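Local coordinates for protein DNA polymerase III, beta subunit (Eubacterium rectale, PDB 3T0P) that probably tethers DNA polymerases and other proteins to DNA as a ring-shaped sliding clamp, conferring processivity in replication, at residues Glu277-Met285 against Arg295-Met303; Val342-Ile350 against Leu360-Thr368. All blocks are in the same frame, centred on the assembly; numbering follows the deposited sequence.

Contact 1: Glu277-Met285 against Arg295-Met303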
ATOM      1  N   GLU B 277      14.675 -13.429   4.623  1.00 87.78           N
ATOM      2  CA  GLU B 277      13.749 -14.574   4.818  1.00 88.85           C
ATOM      3  C   GLU B 277      14.398 -15.984   4.981  1.00 94.25           C
ATOM      4  O   GLU B 277      14.021 -16.691   5.920  1.00 93.50           O
ATOM      5  CB  GLU B 277      12.689 -14.617   3.703  1.00 90.23           C
ATOM      6  N   GLY B 278      15.306 -16.370   4.072  1.00 92.39           N
ATOM      7  CA  GLY B 278      16.019 -17.648   4.103  1.00 93.66           C
ATOM      8  C   GLY B 278      17.167 -17.728   5.100  1.00 97.45           C
ATOM      9  O   GLY B 278      17.822 -18.773   5.217  1.00 97.68           O
ATOM     10  N   ASP B 279      17.419 -16.609   5.818  1.00 92.71           N
ATOM     11  CA  ASP B 279      18.470 -16.455   6.830  1.00 92.25           C
ATOM     12  C   ASP B 279      17.861 -16.134   8.191  1.00 91.29           C
ATOM     13  O   ASP B 279      16.809 -15.485   8.292  1.00 90.95           O
ATOM     14  CB  ASP B 279      19.453 -15.330   6.420  1.00 94.62           C
ATOM     15  CG  ASP B 279      20.940 -15.676   6.466  1.00111.76           C
ATOM     16  OD1 ASP B 279      21.345 -16.475   7.346  1.00114.28           O
ATOM     17  OD2 ASP B 279      21.709 -15.113   5.648  1.00118.90           O
ATOM     18  N   LYS B 280      18.529 -16.590   9.234  1.00 83.72           N
ATOM     19  CA  LYS B 280      18.131 -16.337  10.611  1.00 81.09           C
ATOM     20  C   LYS B 280      19.413 -16.144  11.415  1.00 78.16           C
ATOM     21  O   LYS B 280      19.910 -17.092  12.031  1.00 80.16           O
ATOM     22  CB  LYS B 280      17.247 -17.476  11.157  1.00 84.37           C
ATOM     23  N   LYS B 281      19.989 -14.925  11.342  1.00 65.26           N
ATOM     24  CA  LYS B 281      21.227 -14.607  12.047  1.00 60.21           C
ATOM     25  C   LYS B 281      20.920 -13.714  13.261  1.00 53.74           C
ATOM     26  O   LYS B 281      20.111 -12.801  13.158  1.00 49.42           O
ATOM     27  CB  LYS B 281      22.253 -13.940  11.102  1.00 60.65           C
ATOM     28  CG  LYS B 281      22.801 -14.849   9.995  1.00 64.79           C
ATOM     29  CD  LYS B 281      24.049 -15.606  10.445  1.00 72.87           C
ATOM     30  CE  LYS B 281      24.529 -16.588   9.404  1.00 83.30           C
ATOM     31  NZ  LYS B 281      25.790 -16.145   8.746  1.00 93.44           N
ATOM     32  N   PRO B 282      21.515 -13.958  14.442  1.00 48.34           N
ATOM     33  CA  PRO B 282      21.264 -13.033  15.556  1.00 46.16           C
ATOM     34  C   PRO B 282      22.104 -11.751  15.451  1.00 45.23           C
ATOM     35  O   PRO B 282      23.109 -11.724  14.756  1.00 43.93           O
ATOM     36  CB  PRO B 282      21.669 -13.840  16.779  1.00 48.71           C
ATOM     37  CG  PRO B 282      22.689 -14.818  16.282  1.00 54.78           C
ATOM     38  CD  PRO B 282      22.505 -14.997  14.803  1.00 50.21           C
ATOM     39  N   ILE B 283      21.649 -10.678  16.090  1.00 41.05           N
ATOM     40  CA  ILE B 283      22.438  -9.469  16.244  1.00 40.38           C
ATOM     41  C   ILE B 283      23.255  -9.707  17.546  1.00 44.44           C
ATOM     42  O   ILE B 283      22.680 -10.176  18.539  1.00 41.89           O
ATOM     43  CB  ILE B 283      21.581  -8.162  16.235  1.00 42.94           C
ATOM     44  CG1 ILE B 283      22.515  -6.940  16.225  1.00 44.14           C
ATOM     45  CG2 ILE B 283      20.557  -8.114  17.401  1.00 43.45           C
ATOM     46  CD1 ILE B 283      22.049  -5.819  15.571  1.00 49.94           C
ATOM     47  N   ILE B 284      24.582  -9.501  17.500  1.00 42.48           N
ATOM     48  CA  ILE B 284      25.478  -9.685  18.658  1.00 43.31           C
ATOM     49  C   ILE B 284      25.770  -8.329  19.303  1.00 46.32           C
ATOM     50  O   ILE B 284      26.201  -7.419  18.604  1.00 44.37           O
ATOM     51  CB  ILE B 284      26.801 -10.401  18.291  1.00 48.27           C
ATOM     52  CG1 ILE B 284      26.598 -11.717  17.505  1.00 49.63           C
ATOM     53  CG2 ILE B 284      27.730 -10.583  19.514  1.00 51.28           C
ATOM     54  CD1 ILE B 284      25.792 -12.764  18.140  1.00 54.17           C
HETATM   55  N   MSE B 285      25.516  -8.194  20.624  1.00 43.51           N
HETATM   56  CA  MSE B 285      25.824  -6.990  21.392  1.00 43.75           C
HETATM   57  C   MSE B 285      27.043  -7.242  22.306  1.00 46.26           C
HETATM   58  O   MSE B 285      27.077  -8.245  23.012  1.00 45.58           O
HETATM   59  CB  MSE B 285      24.648  -6.541  22.273  1.00 46.90           C
HETATM   60  CG  MSE B 285      23.372  -6.103  21.532  1.00 55.71           C
HETATM   61 SE   MSE B 285      21.985  -5.693  22.925  0.75 66.55          SE
HETATM   62  CE  MSE B 285      20.491  -5.096  21.732  1.00 61.94           C
ATOM     63  N   ARG B 295      26.971  -6.207  16.069  1.00 43.43           N
ATOM     64  CA  ARG B 295      27.451  -6.871  14.853  1.00 43.15           C
ATOM     65  C   ARG B 295      26.445  -7.860  14.314  1.00 44.49           C
ATOM     66  O   ARG B 295      25.707  -8.516  15.081  1.00 42.25           O
ATOM     67  CB  ARG B 295      28.761  -7.640  15.091  1.00 40.75           C
ATOM     68  CG  ARG B 295      29.930  -6.802  15.542  1.00 54.05           C
ATOM     69  CD  ARG B 295      31.149  -7.640  15.886  1.00 57.07           C
ATOM     70  NE  ARG B 295      30.878  -8.597  16.962  1.00 71.72           N
ATOM     71  CZ  ARG B 295      31.810  -9.319  17.575  1.00 97.88           C
ATOM     72  NH1 ARG B 295      33.089  -9.180  17.246  1.00 90.56           N
ATOM     73  NH2 ARG B 295      31.473 -10.174  18.534  1.00 90.42           N
ATOM     74  N   ILE B 296      26.493  -8.018  12.991  1.00 38.88           N
ATOM     75  CA  ILE B 296      25.757  -9.017  12.279  1.00 39.45           C
ATOM     76  C   ILE B 296      26.591  -9.343  11.071  1.00 45.61           C
ATOM     77  O   ILE B 296      27.309  -8.479  10.564  1.00 45.06           O
ATOM     78  CB  ILE B 296      24.286  -8.589  11.965  1.00 42.23           C
ATOM     79  CG1 ILE B 296      23.382  -9.816  11.758  1.00 42.44           C
ATOM     80  CG2 ILE B 296      24.181  -7.562  10.802  1.00 42.00           C
ATOM     81  CD1 ILE B 296      21.857  -9.506  11.984  1.00 43.35           C
ATOM     82  N   ASN B 297      26.534 -10.590  10.627  1.00 45.43           N
ATOM     83  CA  ASN B 297      27.217 -11.010   9.391  1.00 47.80           C
ATOM     84  C   ASN B 297      26.344 -12.053   8.706  1.00 54.14           C
ATOM     85  O   ASN B 297      25.628 -12.796   9.379  1.00 54.56           O
ATOM     86  CB  ASN B 297      28.639 -11.525   9.642  1.00 50.73           C
ATOM     87  CG  ASN B 297      28.649 -12.697  10.539  1.00 87.50           C
ATOM     88  OD1 ASN B 297      28.495 -13.840  10.092  1.00 85.37           O
ATOM     89  ND2 ASN B 297      28.709 -12.419  11.835  1.00 90.15           N
ATOM     90  N   SER B 298      26.361 -12.065   7.378  1.00 51.30           N
ATOM     91  CA  SER B 298      25.611 -12.999   6.542  1.00 50.96           C
ATOM     92  C   SER B 298      26.363 -13.223   5.239  1.00 54.45           C
ATOM     93  O   SER B 298      27.481 -12.730   5.086  1.00 51.67           O
ATOM     94  CB  SER B 298      24.192 -12.483   6.291  1.00 52.81           C
ATOM     95  OG  SER B 298      24.151 -11.388   5.385  1.00 60.20           O
ATOM     96  N   PHE B 299      25.749 -13.957   4.291  1.00 56.59           N
ATOM     97  CA  PHE B 299      26.320 -14.172   2.956  1.00 58.96           C
ATOM     98  C   PHE B 299      26.379 -12.849   2.182  1.00 60.74           C
ATOM     99  O   PHE B 299      27.274 -12.677   1.370  1.00 60.55           O
ATOM    100  CB  PHE B 299      25.528 -15.231   2.177  1.00 62.06           C
ATOM    101  CG  PHE B 299      25.694 -16.601   2.789  1.00 65.62           C
ATOM    102  CD1 PHE B 299      26.915 -17.271   2.721  1.00 70.52           C
ATOM    103  CD2 PHE B 299      24.645 -17.207   3.470  1.00 68.85           C
ATOM    104  CE1 PHE B 299      27.079 -18.525   3.315  1.00 72.37           C
ATOM    105  CE2 PHE B 299      24.810 -18.466   4.066  1.00 72.76           C
ATOM    106  CZ  PHE B 299      26.023 -19.115   3.981  1.00 71.80           C
ATOM    107  N   ILE B 300      25.467 -11.903   2.484  1.00 56.42           N
ATOM    108  CA  ILE B 300      25.412 -10.579   1.839  1.00 56.40           C
ATOM    109  C   ILE B 300      26.609  -9.695   2.283  1.00 61.16           C
ATOM    110  O   ILE B 300      27.137  -8.939   1.472  1.00 63.01           O
ATOM    111  CB  ILE B 300      24.065  -9.893   2.126  1.00 58.28           C
ATOM    112  CG1 ILE B 300      22.913 -10.691   1.502  1.00 58.05           C
ATOM    113  CG2 ILE B 300      24.066  -8.461   1.623  1.00 60.85           C
ATOM    114  CD1 ILE B 300      21.556 -10.380   2.043  1.00 57.72           C
ATOM    115  N   GLY B 301      26.999  -9.787   3.551  1.00 54.37           N
ATOM    116  CA  GLY B 301      28.111  -9.023   4.103  1.00 52.90           C
ATOM    117  C   GLY B 301      28.028  -8.850   5.604  1.00 53.76           C
ATOM    118  O   GLY B 301      27.295  -9.580   6.278  1.00 54.06           O
ATOM    119  N   SER B 302      28.764  -7.881   6.150  1.00 47.11           N
ATOM    120  CA  SER B 302      28.722  -7.668   7.602  1.00 45.02           C
ATOM    121  C   SER B 302      28.483  -6.200   7.981  1.00 45.06           C
ATOM    122  O   SER B 302      28.606  -5.291   7.161  1.00 42.88           O
ATOM    123  CB  SER B 302      29.998  -8.181   8.263  1.00 45.80           C
ATOM    124  OG  SER B 302      31.109  -7.442   7.791  1.00 53.61           O
HETATM  125  N   MSE B 303      28.117  -6.000   9.235  1.00 40.98           N
HETATM  126  CA  MSE B 303      27.897  -4.692   9.803  1.00 40.29           C
HETATM  127  C   MSE B 303      28.526  -4.621  11.184  1.00 45.07           C
HETATM  128  O   MSE B 303      28.441  -5.566  11.956  1.00 43.63           O
HETATM  129  CB  MSE B 303      26.409  -4.347   9.873  1.00 41.29           C
HETATM  130  CG  MSE B 303      26.153  -2.883  10.263  1.00 48.94           C
HETATM  131 SE   MSE B 303      24.431  -2.589  11.203  0.75 55.85          SE
HETATM  132  CE  MSE B 303      24.891  -3.607  12.918  1.00 52.72           C
TER
HETATM  133  O   HOH W   1      25.457 -12.674  13.201  1.00 56.64           O

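Contact 2: Val342-Ile350 against Leu360-Thr368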
ATOM      1  N   VAL B 342      21.313 -10.344  33.254  1.00 51.97           N
ATOM      2  CA  VAL B 342      22.053 -11.129  34.247  1.00 53.47           C
ATOM      3  C   VAL B 342      23.243 -11.750  33.549  1.00 58.82           C
ATOM      4  O   VAL B 342      24.388 -11.499  33.937  1.00 60.50           O
ATOM      5  CB  VAL B 342      21.211 -12.202  34.983  1.00 57.65           C
ATOM      6  CG1 VAL B 342      22.095 -13.009  35.937  1.00 58.82           C
ATOM      7  CG2 VAL B 342      20.058 -11.573  35.738  1.00 56.66           C
ATOM      8  N   ASN B 343      22.975 -12.560  32.506  1.00 54.00           N
ATOM      9  CA  ASN B 343      24.013 -13.273  31.771  1.00 53.52           C
ATOM     10  C   ASN B 343      23.548 -13.564  30.318  1.00 54.67           C
ATOM     11  O   ASN B 343      22.361 -13.381  30.009  1.00 54.35           O
ATOM     12  CB  ASN B 343      24.412 -14.556  32.542  1.00 53.39           C
ATOM     13  CG  ASN B 343      23.324 -15.574  32.702  1.00 72.12           C
ATOM     14  OD1 ASN B 343      22.737 -16.058  31.720  1.00 61.61           O
ATOM     15  ND2 ASN B 343      23.069 -15.959  33.946  1.00 63.49           N
ATOM     16  N   PRO B 344      24.456 -14.045  29.428  1.00 49.50           N
ATOM     17  CA  PRO B 344      24.076 -14.241  28.010  1.00 47.43           C
ATOM     18  C   PRO B 344      22.983 -15.282  27.726  1.00 53.83           C
ATOM     19  O   PRO B 344      22.505 -15.362  26.593  1.00 51.79           O
ATOM     20  CB  PRO B 344      25.390 -14.661  27.351  1.00 48.22           C
ATOM     21  CG  PRO B 344      26.442 -14.080  28.227  1.00 53.52           C
ATOM     22  CD  PRO B 344      25.905 -14.261  29.616  1.00 50.21           C
ATOM     23  N   LYS B 345      22.585 -16.064  28.729  1.00 54.05           N
ATOM     24  CA  LYS B 345      21.556 -17.085  28.560  1.00 54.21           C
ATOM     25  C   LYS B 345      20.265 -16.693  29.288  1.00 60.09           C
ATOM     26  O   LYS B 345      19.243 -17.326  29.048  1.00 62.73           O
ATOM     27  CB  LYS B 345      22.082 -18.440  29.057  1.00 57.33           C
ATOM     28  CG  LYS B 345      22.953 -19.146  28.021  1.00 64.37           C
ATOM     29  CD  LYS B 345      23.783 -20.277  28.625  1.00 69.75           C
ATOM     30  CE  LYS B 345      24.295 -21.281  27.611  1.00 84.63           C
ATOM     31  NZ  LYS B 345      24.978 -20.650  26.444  1.00 94.88           N
ATOM     32  N   ALA B 346      20.299 -15.639  30.140  1.00 54.10           N
ATOM     33  CA  ALA B 346      19.158 -15.145  30.920  1.00 53.37           C
ATOM     34  C   ALA B 346      18.336 -14.107  30.138  1.00 56.84           C
ATOM     35  O   ALA B 346      18.879 -13.444  29.258  1.00 55.32           O
ATOM     36  CB  ALA B 346      19.647 -14.531  32.224  1.00 54.73           C
ATOM     37  N   PRO B 347      17.059 -13.865  30.491  1.00 54.92           N
ATOM     38  CA  PRO B 347      16.293 -12.840  29.762  1.00 54.39           C
ATOM     39  C   PRO B 347      16.854 -11.421  29.876  1.00 58.03           C
ATOM     40  O   PRO B 347      17.551 -11.096  30.834  1.00 59.15           O
ATOM     41  CB  PRO B 347      14.918 -12.895  30.432  1.00 56.11           C
ATOM     42  CG  PRO B 347      14.838 -14.219  31.079  1.00 60.37           C
ATOM     43  CD  PRO B 347      16.224 -14.524  31.520  1.00 56.33           C
ATOM     44  N   CYS B 348      16.575 -10.588  28.877  1.00 51.85           N
ATOM     45  CA  CYS B 348      16.907  -9.171  28.915  1.00 51.22           C
ATOM     46  C   CYS B 348      15.593  -8.425  29.158  1.00 49.11           C
ATOM     47  O   CYS B 348      14.568  -8.790  28.569  1.00 45.84           O
ATOM     48  CB  CYS B 348      17.600  -8.711  27.634  1.00 52.36           C
ATOM     49  SG  CYS B 348      17.796  -6.908  27.501  1.00 56.97           S
ATOM     50  N   PHE B 349      15.609  -7.402  30.012  1.00 44.36           N
ATOM     51  CA  PHE B 349      14.401  -6.611  30.267  1.00 43.91           C
ATOM     52  C   PHE B 349      14.566  -5.181  29.811  1.00 47.86           C
ATOM     53  O   PHE B 349      15.563  -4.545  30.133  1.00 49.05           O
ATOM     54  CB  PHE B 349      14.025  -6.599  31.756  1.00 46.48           C
ATOM     55  CG  PHE B 349      13.747  -7.933  32.395  1.00 49.20           C
ATOM     56  CD1 PHE B 349      14.781  -8.705  32.909  1.00 53.08           C
ATOM     57  CD2 PHE B 349      12.442  -8.370  32.590  1.00 51.62           C
ATOM     58  CE1 PHE B 349      14.520  -9.934  33.529  1.00 54.96           C
ATOM     59  CE2 PHE B 349      12.177  -9.586  33.235  1.00 55.30           C
ATOM     60  CZ  PHE B 349      13.220 -10.363  33.696  1.00 54.69           C
ATOM     61  N   ILE B 350      13.585  -4.682  29.067  1.00 43.20           N
ATOM     62  CA  ILE B 350      13.479  -3.280  28.710  1.00 41.73           C
ATOM     63  C   ILE B 350      12.436  -2.724  29.672  1.00 48.35           C
ATOM     64  O   ILE B 350      11.280  -3.168  29.645  1.00 46.57           O
ATOM     65  CB  ILE B 350      13.145  -2.975  27.233  1.00 42.49           C
ATOM     66  CG1 ILE B 350      13.930  -3.875  26.247  1.00 41.90           C
ATOM     67  CG2 ILE B 350      13.349  -1.474  26.961  1.00 40.62           C
ATOM     68  CD1 ILE B 350      13.519  -3.657  24.704  1.00 37.48           C
ATOM     69  N   LEU B 360      10.294  -8.260  28.041  1.00 46.05           N
ATOM     70  CA  LEU B 360      11.246  -9.348  28.334  1.00 46.42           C
ATOM     71  C   LEU B 360      11.565 -10.018  27.015  1.00 48.95           C
ATOM     72  O   LEU B 360      10.649 -10.363  26.294  1.00 49.77           O
ATOM     73  CB  LEU B 360      10.634 -10.342  29.341  1.00 46.65           C
ATOM     74  CG  LEU B 360      11.472 -11.541  29.816  1.00 51.54           C
ATOM     75  CD1 LEU B 360      10.876 -12.130  31.061  1.00 52.24           C
ATOM     76  CD2 LEU B 360      11.529 -12.678  28.763  1.00 53.57           C
ATOM     77  N   ILE B 361      12.833 -10.154  26.671  1.00 44.36           N
ATOM     78  CA  ILE B 361      13.237 -10.804  25.425  1.00 44.46           C
ATOM     79  C   ILE B 361      14.241 -11.885  25.790  1.00 47.56           C
ATOM     80  O   ILE B 361      15.184 -11.598  26.504  1.00 46.54           O
ATOM     81  CB  ILE B 361      13.809  -9.763  24.387  1.00 47.49           C
ATOM     82  CG1 ILE B 361      12.765  -8.678  24.020  1.00 47.86           C
ATOM     83  CG2 ILE B 361      14.336 -10.456  23.129  1.00 47.36           C
ATOM     84  CD1 ILE B 361      13.356  -7.337  23.614  1.00 53.57           C
ATOM     85  N   LEU B 362      14.042 -13.114  25.316  1.00 45.38           N
ATOM     86  CA  LEU B 362      15.002 -14.178  25.564  1.00 46.22           C
ATOM     87  C   LEU B 362      16.135 -14.049  24.561  1.00 47.34           C
ATOM     88  O   LEU B 362      15.885 -13.843  23.378  1.00 46.38           O
ATOM     89  CB  LEU B 362      14.400 -15.598  25.494  1.00 47.61           C
ATOM     90  CG  LEU B 362      13.373 -16.015  26.546  1.00 55.19           C
ATOM     91  CD1 LEU B 362      12.878 -17.439  26.274  1.00 56.89           C
ATOM     92  CD2 LEU B 362      13.932 -15.934  27.949  1.00 57.49           C
ATOM     93  N   PRO B 363      17.393 -14.172  25.005  1.00 43.23           N
ATOM     94  CA  PRO B 363      18.498 -14.093  24.062  1.00 42.85           C
ATOM     95  C   PRO B 363      18.693 -15.421  23.328  1.00 48.13           C
ATOM     96  O   PRO B 363      18.143 -16.447  23.729  1.00 45.98           O
ATOM     97  CB  PRO B 363      19.697 -13.797  24.984  1.00 44.70           C
ATOM     98  CG  PRO B 363      19.377 -14.477  26.223  1.00 48.82           C
ATOM     99  CD  PRO B 363      17.876 -14.424  26.375  1.00 44.46           C
ATOM    100  N   VAL B 364      19.582 -15.404  22.340  1.00 46.34           N
ATOM    101  CA  VAL B 364      19.975 -16.574  21.584  1.00 47.58           C
ATOM    102  C   VAL B 364      20.829 -17.471  22.466  1.00 54.09           C
ATOM    103  O   VAL B 364      21.689 -17.005  23.219  1.00 52.43           O
ATOM    104  CB  VAL B 364      20.714 -16.122  20.313  1.00 51.27           C
ATOM    105  CG1 VAL B 364      21.586 -17.228  19.741  1.00 52.31           C
ATOM    106  CG2 VAL B 364      19.719 -15.614  19.282  1.00 49.72           C
ATOM    107  N   ASN B 365      20.544 -18.760  22.414  1.00 54.82           N
ATOM    108  CA  ASN B 365      21.349 -19.700  23.169  1.00 56.19           C
ATOM    109  C   ASN B 365      22.456 -20.187  22.221  1.00 62.92           C
ATOM    110  O   ASN B 365      22.176 -20.880  21.237  1.00 64.13           O
ATOM    111  CB  ASN B 365      20.495 -20.837  23.751  1.00 53.74           C
ATOM    112  CG  ASN B 365      21.310 -21.949  24.363  1.00 80.58           C
ATOM    113  OD1 ASN B 365      22.139 -21.733  25.250  1.00 71.57           O
ATOM    114  ND2 ASN B 365      21.133 -23.154  23.848  1.00 76.60           N
ATOM    115  N   PHE B 366      23.691 -19.751  22.477  1.00 59.79           N
ATOM    116  CA  PHE B 366      24.834 -20.146  21.673  1.00 61.48           C
ATOM    117  C   PHE B 366      25.420 -21.501  22.155  1.00 76.92           C
ATOM    118  O   PHE B 366      26.281 -22.056  21.462  1.00 78.91           O
ATOM    119  CB  PHE B 366      25.904 -19.041  21.699  1.00 60.97           C
ATOM    120  CG  PHE B 366      25.502 -17.793  20.956  1.00 59.21           C
ATOM    121  CD1 PHE B 366      25.524 -17.754  19.567  1.00 59.64           C
ATOM    122  CD2 PHE B 366      25.103 -16.654  21.643  1.00 58.96           C
ATOM    123  CE1 PHE B 366      25.150 -16.606  18.879  1.00 58.00           C
ATOM    124  CE2 PHE B 366      24.748 -15.494  20.952  1.00 59.63           C
ATOM    125  CZ  PHE B 366      24.760 -15.486  19.576  1.00 56.48           C
ATOM    126  N   ASN B 367      24.928 -22.034  23.320  1.00 79.41           N
ATOM    127  CA  ASN B 367      25.333 -23.292  24.002  1.00 83.02           C
ATOM    128  C   ASN B 367      26.825 -23.259  24.456  1.00 92.13           C
ATOM    129  O   ASN B 367      27.493 -24.310  24.500  1.00 94.10           O
ATOM    130  CB  ASN B 367      25.047 -24.543  23.136  1.00 85.04           C
ATOM    131  CG  ASN B 367      23.636 -25.071  23.242  1.00108.05           C
ATOM    132  OD1 ASN B 367      22.826 -24.946  22.309  1.00 97.11           O
ATOM    133  ND2 ASN B 367      23.314 -25.685  24.381  1.00101.51           N
ATOM    134  N   THR B 368      27.314 -22.040  24.847  1.00 89.46           N
ATOM    135  CA  THR B 368      28.684 -21.708  25.291  1.00125.11           C
ATOM    136  C   THR B 368      29.673 -21.957  24.138  1.00143.28           C
ATOM    137  O   THR B 368      29.510 -21.397  23.053  1.00 96.67           O
ATOM    138  CB  THR B 368      29.085 -22.463  26.584  1.00135.08           C
ATOM    139  OG1 THR B 368      27.993 -22.462  27.508  1.00133.80           O
ATOM    140  CG2 THR B 368      30.327 -21.875  27.248  1.00134.75           C
TER
HETATM  141  O   HOH W   2      23.207 -14.826  23.831  1.00 45.24           O
HETATM  142  O   HOH W   3      24.201 -17.917  24.791  1.00 60.71           O

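Contact 1: Glu277-Met285 against Arg295-Met303
I284 and R295 form an antiparallel, hydrogen-bonded pair at the open end of the hairpin of strands 283-288 and 291-297, in the C-terminal clamp domain. I284 N reaches R295 O at 2.8 Å with an almost straight N-H...O angle of 175°, and R295 N returns the bond to I284 O at 2.9 Å. On the face that these two side chains share, I284 CG2 lies against the edge of the guanidinium, in its plane, 3.9 Å from R295 NH2. Two residues from this pair, at P282 and N297, a water bridges instead: it donates to P282 O and accepts weakly from N297 N. The hairpin belongs to a four-stranded antiparallel sheet whose outer strand 302-308 pairs with a strand of the second subunit, so the sheet runs on through the head-to-tail ring interface. I283 and I296 pack on A271 of helix 261-272, and I296 CG1 also sits 3.6 Å from P282 O. Beyond the strands, K281 bends at chi2 (-89°) and crosses N297 at about a right angle, laying CD 3.4 Å from N297 O; its NZ gives that same oxygen only a weak bond. S298 OG accepts from I300 N at 3.2 Å in an ST turn and is also bonded to L274 O, while S298 CB faces D279 OD2 at 3.7 Å.

Contact 2: Val342-Ile350 against Leu360-Thr368
L360 packs against P347 and F349 in the hairpin of strands 348-351 and 357-361, part of the C-terminal domain's share of an antiparallel sheet that continues through strand 176-184 into the central domain of the clamp. L360 CB stands 4.2 Å from F349 CD2. L360 CG, anti to the backbone N (chi1 -178°), touches P347 CB at 3.8 Å and lies near F349 CE2, and from it the side chain forks between its two neighbours: CD1 goes to the phenylalanine, 3.6 Å from F349 CE2 and approaching the ring obliquely, while CD2 comes to 3.8 Å from P347 CB. F349 and L360, a non-hydrogen-bonded pair, lie side by side and point the same way. An alanine in place of L360 would probably open a gap between P347 and F349, since F349 CE2 would lose the CD1 methyl against it and P347 CB would lose CG and CD2. The adjoining pair, C348 with I361, carries the backbone bonds: C348 N points at I361 O, nearly straight at 178°, and I361 N answers to C348 O. Their side chains are on the sheet's other face, against F320 and F325, where I350 CD1 meets I361 CD1 at 3.8 Å. Past the strands the prolines take over. P363 CD rests 3.2 Å from A346 O, beside a type I turn from N343 to A346 in which N343 OD1 takes K345 N on a lone pair, an Asx turn. K345 then runs obliquely across N365, its NZ bonding weakly to N365 OD1. Between these two loops one water donates to both carbonyls it touches, 2.9 Å from P344 O and 2.7 Å from V364 O.

In the fold
From the N terminus the chain builds two clamp domains, then strand 255-260 and helix 261-272 of the third, before 295-303 returns along 277-285 at contact 1, closing a short hairpin loop. It then runs through strands 302-308, 310-313 and 316-320, helix 322-329 and strand 336-341 before 342-350 opens contact 2, closed by 360-368. The two loops follow in series, neither enclosing the other, with centres about 18 Å apart. The final residues nevertheless come back to contact 1: V364 packs on P282, and F366 lies against P282 and I284. Strand 316-320 makes a second bridge, bonding I283 through F320 and V364 through G319. The C-terminal tail thus joins the interface sheet to the inter-domain sheet.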